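Local coordinates for regulator of Ty1 transposition protein 107 (Saccharomyces cerevisiae, PDB 3T7K), which binds phosphorylated histone H2A through its C-terminal tandem BRCT repeats during DNA damage repair, at residues C[195-208]-C[215-229]. Sequence-based numbering, arbitrary orientation.
Sequences IFKYVLIVTKASQV and INDRDKNETILIVEW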
# COMPACT_ATOMS: atom_id res chain seq x y z
N ILE C 195 16.16 -11.43 23.88
CA ILE C 195 16.70 -10.45 22.94
C ILE C 195 18.22 -10.32 23.03
O ILE C 195 18.81 -10.15 24.11
CB ILE C 195 16.01 -9.06 23.09
CG1 ILE C 195 14.54 -9.16 22.68
CG2 ILE C 195 16.70 -8.03 22.23
CD1 ILE C 195 13.83 -7.80 22.58
N PHE C 196 18.88 -10.41 21.88
CA PHE C 196 20.33 -10.30 21.88
C PHE C 196 20.73 -8.83 21.90
O PHE C 196 20.26 -8.05 21.09
CB PHE C 196 20.91 -11.00 20.65
CG PHE C 196 20.89 -12.49 20.76
CD1 PHE C 196 21.81 -13.15 21.55
CD2 PHE C 196 19.95 -13.24 20.06
CE1 PHE C 196 21.81 -14.52 21.66
CE2 PHE C 196 19.94 -14.61 20.16
CZ PHE C 196 20.88 -15.26 20.96
N LYS C 197 21.57 -8.46 22.87
CA LYS C 197 22.05 -7.09 22.94
C LYS C 197 22.99 -6.77 21.76
O LYS C 197 23.01 -5.65 21.25
CB LYS C 197 22.73 -6.84 24.29
CG LYS C 197 23.34 -5.47 24.46
CD LYS C 197 22.26 -4.41 24.62
CE LYS C 197 22.87 -3.10 25.09
NZ LYS C 197 23.97 -3.36 26.08
N TYR C 198 23.78 -7.75 21.34
CA TYR C 198 24.71 -7.52 20.24
C TYR C 198 24.59 -8.59 19.18
O TYR C 198 24.71 -9.78 19.47
CB TYR C 198 26.15 -7.51 20.74
CG TYR C 198 26.44 -6.44 21.74
CD1 TYR C 198 26.71 -5.14 21.33
CD2 TYR C 198 26.44 -6.72 23.09
CE1 TYR C 198 26.98 -4.14 22.26
CE2 TYR C 198 26.70 -5.73 24.03
CZ TYR C 198 26.98 -4.45 23.61
OH TYR C 198 27.24 -3.49 24.54
N VAL C 199 24.42 -8.14 17.95
CA VAL C 199 24.28 -9.04 16.82
C VAL C 199 25.30 -8.65 15.80
O VAL C 199 25.38 -7.49 15.40
CB VAL C 199 22.86 -8.95 16.17
CG1 VAL C 199 22.71 -10.04 15.14
CG2 VAL C 199 21.79 -9.10 17.22
N LEU C 200 26.10 -9.61 15.37
CA LEU C 200 27.16 -9.34 14.42
C LEU C 200 27.16 -10.40 13.33
O LEU C 200 26.93 -11.58 13.61
CB LEU C 200 28.53 -9.32 15.11
CG LEU C 200 28.72 -8.37 16.31
CD1 LEU C 200 28.28 -9.02 17.63
CD2 LEU C 200 30.17 -7.95 16.42
N ILE C 201 27.42 -9.97 12.10
CA ILE C 201 27.50 -10.89 10.99
C ILE C 201 28.94 -10.84 10.60
O ILE C 201 29.49 -9.77 10.39
CB ILE C 201 26.65 -10.41 9.80
CG1 ILE C 201 25.18 -10.38 10.19
CG2 ILE C 201 26.87 -11.33 8.61
CD1 ILE C 201 24.26 -9.82 9.08
N VAL C 202 29.58 -12.00 10.54
CA VAL C 202 31.01 -12.04 10.35
C VAL C 202 31.40 -13.03 9.28
O VAL C 202 30.58 -13.83 8.83
CB VAL C 202 31.75 -12.37 11.68
CG1 VAL C 202 31.49 -11.29 12.72
CG2 VAL C 202 31.34 -13.74 12.20
N THR C 203 32.67 -12.95 8.88
CA THR C 203 33.26 -13.82 7.88
C THR C 203 34.26 -14.81 8.50
O THR C 203 34.24 -16.00 8.18
CB THR C 203 34.01 -12.98 6.82
OG1 THR C 203 33.07 -12.20 6.07
CG2 THR C 203 34.79 -13.89 5.88
N LYS C 204 35.13 -14.31 9.38
CA LYS C 204 36.26 -15.11 9.86
C LYS C 204 36.21 -15.46 11.35
O LYS C 204 35.67 -14.70 12.15
CB LYS C 204 37.58 -14.36 9.60
CG LYS C 204 37.84 -13.99 8.16
CD LYS C 204 39.05 -13.05 8.06
CE LYS C 204 40.23 -13.60 8.85
NZ LYS C 204 41.38 -12.65 8.90
N ALA C 205 36.80 -16.60 11.70
CA ALA C 205 36.96 -16.97 13.10
C ALA C 205 37.83 -15.92 13.78
O ALA C 205 37.73 -15.69 14.98
CB ALA C 205 37.58 -18.34 13.21
N SER C 206 38.70 -15.29 12.99
CA SER C 206 39.57 -14.25 13.50
C SER C 206 38.74 -13.08 14.02
O SER C 206 39.21 -12.28 14.83
CB SER C 206 40.50 -13.75 12.40
OG SER C 206 40.04 -12.53 11.83
N GLN C 207 37.50 -12.99 13.54
CA GLN C 207 36.64 -11.88 13.91
C GLN C 207 35.79 -12.23 15.12
O GLN C 207 35.51 -11.38 15.96
CB GLN C 207 35.76 -11.48 12.73
CG GLN C 207 36.54 -10.84 11.58
CD GLN C 207 35.75 -10.83 10.28
OE1 GLN C 207 34.92 -11.71 10.04
NE2 GLN C 207 36.02 -9.84 9.44
N VAL C 208 35.40 -13.50 15.22
CA VAL C 208 34.66 -13.97 16.37
C VAL C 208 35.49 -13.71 17.65
O VAL C 208 34.98 -13.18 18.64
CB VAL C 208 34.31 -15.47 16.24
CG1 VAL C 208 33.63 -15.98 17.49
CG2 VAL C 208 33.42 -15.70 15.01
N ILE C 215 33.56 -7.24 23.58
CA ILE C 215 32.29 -7.11 24.26
C ILE C 215 32.36 -7.70 25.65
O ILE C 215 31.77 -7.17 26.60
CB ILE C 215 31.15 -7.80 23.47
CG1 ILE C 215 30.91 -7.08 22.14
CG2 ILE C 215 29.88 -7.85 24.32
CD1 ILE C 215 30.06 -7.86 21.11
N ASN C 216 33.05 -8.81 25.78
CA ASN C 216 33.11 -9.44 27.09
C ASN C 216 33.95 -8.64 28.09
O ASN C 216 33.64 -8.60 29.27
CB ASN C 216 33.44 -10.94 26.99
CG ASN C 216 32.26 -11.74 26.36
OD1 ASN C 216 31.08 -11.45 26.63
ND2 ASN C 216 32.57 -12.73 25.52
N ASP C 217 34.96 -7.92 27.60
CA ASP C 217 35.68 -6.95 28.43
C ASP C 217 34.82 -5.78 28.89
O ASP C 217 34.94 -5.34 30.03
CB ASP C 217 36.87 -6.38 27.68
CG ASP C 217 38.05 -7.34 27.63
OD1 ASP C 217 37.97 -8.38 28.32
OD2 ASP C 217 39.04 -7.04 26.92
N ARG C 218 33.97 -5.27 28.01
CA ARG C 218 33.29 -4.00 28.26
C ARG C 218 31.83 -4.11 28.69
O ARG C 218 31.28 -3.17 29.28
CB ARG C 218 33.41 -3.10 27.03
CG ARG C 218 34.84 -3.03 26.51
CD ARG C 218 35.67 -2.05 27.33
NE ARG C 218 35.17 -0.70 27.06
CZ ARG C 218 35.69 0.12 26.15
NH1 ARG C 218 36.77 -0.24 25.45
NH2 ARG C 218 35.15 1.32 25.97
N ASP C 219 31.21 -5.24 28.41
CA ASP C 219 29.79 -5.43 28.70
C ASP C 219 29.56 -6.91 29.00
O ASP C 219 28.80 -7.58 28.31
CB ASP C 219 28.93 -4.99 27.51
CG ASP C 219 27.58 -4.46 27.92
OD1 ASP C 219 27.30 -4.50 29.14
OD2 ASP C 219 26.79 -4.02 27.05
N LYS C 220 30.24 -7.39 30.04
CA LYS C 220 30.34 -8.81 30.40
C LYS C 220 29.03 -9.59 30.55
O LYS C 220 28.97 -10.77 30.20
CB LYS C 220 31.12 -8.96 31.71
CG LYS C 220 31.47 -10.38 32.11
CD LYS C 220 32.10 -10.41 33.51
CE LYS C 220 32.68 -11.78 33.85
NZ LYS C 220 33.91 -12.09 33.04
N ASN C 221 28.00 -8.96 31.10
CA ASN C 221 26.80 -9.70 31.43
C ASN C 221 25.78 -9.71 30.30
O ASN C 221 24.72 -10.28 30.44
CB ASN C 221 26.16 -9.17 32.72
CG ASN C 221 27.10 -9.28 33.92
OD1 ASN C 221 27.71 -10.32 34.13
ND2 ASN C 221 27.23 -8.20 34.68
N GLU C 222 26.13 -9.10 29.17
CA GLU C 222 25.12 -8.91 28.11
C GLU C 222 25.15 -10.01 27.05
O GLU C 222 26.10 -10.79 26.96
CB GLU C 222 25.26 -7.52 27.50
CG GLU C 222 24.45 -6.47 28.27
CD GLU C 222 22.93 -6.72 28.21
OE1 GLU C 222 22.49 -7.68 27.52
OE2 GLU C 222 22.17 -5.96 28.86
N THR C 223 24.11 -10.08 26.23
CA THR C 223 24.03 -11.21 25.32
C THR C 223 24.57 -10.87 23.94
O THR C 223 24.54 -9.72 23.50
CB THR C 223 22.61 -11.72 25.24
OG1 THR C 223 21.76 -10.64 24.87
CG2 THR C 223 22.18 -12.23 26.61
N ILE C 224 25.06 -11.89 23.26
CA ILE C 224 25.73 -11.72 21.98
C ILE C 224 25.33 -12.83 21.04
O ILE C 224 25.20 -13.99 21.45
CB ILE C 224 27.26 -11.81 22.14
CG1 ILE C 224 27.76 -10.85 23.22
CG2 ILE C 224 27.95 -11.53 20.81
CD1 ILE C 224 29.18 -11.16 23.71
N LEU C 225 25.12 -12.48 19.78
CA LEU C 225 24.88 -13.46 18.74
C LEU C 225 25.79 -13.14 17.58
O LEU C 225 25.79 -12.02 17.06
CB LEU C 225 23.42 -13.42 18.30
CG LEU C 225 23.09 -14.29 17.09
CD1 LEU C 225 23.39 -15.75 17.39
CD2 LEU C 225 21.63 -14.11 16.74
N ILE C 226 26.60 -14.10 17.16
CA ILE C 226 27.48 -13.90 16.03
C ILE C 226 27.20 -15.00 15.02
O ILE C 226 27.30 -16.18 15.34
CB ILE C 226 28.96 -13.92 16.46
CG1 ILE C 226 29.19 -12.93 17.61
CG2 ILE C 226 29.84 -13.55 15.29
CD1 ILE C 226 30.66 -12.79 18.01
N VAL C 227 26.83 -14.61 13.80
CA VAL C 227 26.45 -15.57 12.77
C VAL C 227 27.18 -15.32 11.46
O VAL C 227 27.80 -14.27 11.27
CB VAL C 227 24.94 -15.48 12.47
CG1 VAL C 227 24.11 -15.79 13.70
CG2 VAL C 227 24.62 -14.09 11.95
N GLU C 228 27.10 -16.29 10.57
CA GLU C 228 27.57 -16.11 9.20
C GLU C 228 26.42 -15.57 8.33
O GLU C 228 25.25 -15.65 8.70
CB GLU C 228 28.07 -17.44 8.63
CG GLU C 228 29.13 -18.12 9.49
CD GLU C 228 29.69 -19.40 8.87
OE1 GLU C 228 29.24 -20.50 9.25
OE2 GLU C 228 30.60 -19.29 8.02
N TRP C 229 26.77 -15.02 7.17
CA TRP C 229 25.78 -14.52 6.22
C TRP C 229 24.77 -15.61 5.92
O TRP C 229 23.56 -15.36 5.88
CB TRP C 229 26.47 -14.03 4.94
CG TRP C 229 25.53 -13.75 3.78
CD1 TRP C 229 25.56 -14.35 2.55
CD2 TRP C 229 24.43 -12.83 3.75
NE1 TRP C 229 24.56 -13.85 1.76
CE2 TRP C 229 23.85 -12.92 2.47
CE3 TRP C 229 23.89 -11.94 4.68
CZ2 TRP C 229 22.74 -12.15 2.09
CZ3 TRP C 229 22.78 -11.17 4.30
CH2 TRP C 229 22.23 -11.28 3.01
O HOH W 1 29.45 -14.67 6.33
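Y198 reaches from its strand to D219, just past the C-terminal end of helix 205-218, and its side chain runs along I215 from CB to CE2 before its hydroxyl meets D219. CB lies 3.9 Å from CD1 of I215, and CG stays beside that same methyl because it sits anti to the carbonyl carbon (chi1 -61°). Farther out, CD2 and CE2 slide past CG2 of I215, which runs the opposite way. At the tip, OH donates to OD2 of D219 over 2.6 Å, using the anti lone pair of the carboxylate, whose plane stands 80° from the ring. K197 NZ forms a salt bridge with this same OD2 at 3.1 Å, so one oxygen is gripped twice. A phenylalanine in place of Y198 would probably keep the packing on I215 but leave OD2 of D219 without its hydroxyl partner and the carboxylate freer to turn.

Strands 198-201 and 224-227 run parallel, their axes 4.7 Å apart at closest approach, and helix 205-218 connects them: a beta-alpha-beta crossover within the second BRCT repeat. Y198 N to T223 O opens the ladder, L225 N to Y198 O (2.7 Å) follows, L200 continues it through both N and O, and V202 N ends on V227 O. Before the ladder, T223 OG1 accepts from K197 N and donates to I195 O, joining the chain ahead of the first strand to the second.

Side chains alternate across the sheet. L200 and I226 lie side by side with Y198 on the helix-facing surface, where CG2 of I226 presses unusually tightly on CG2 of V202 (3.4 Å). CB of L225 sits over the centre of the F196 ring, a CH-pi contact 12° off the normal. Beyond the strands, one water bridges V202 O and the backbone N of W229, whose side chain packs against the bound peptide.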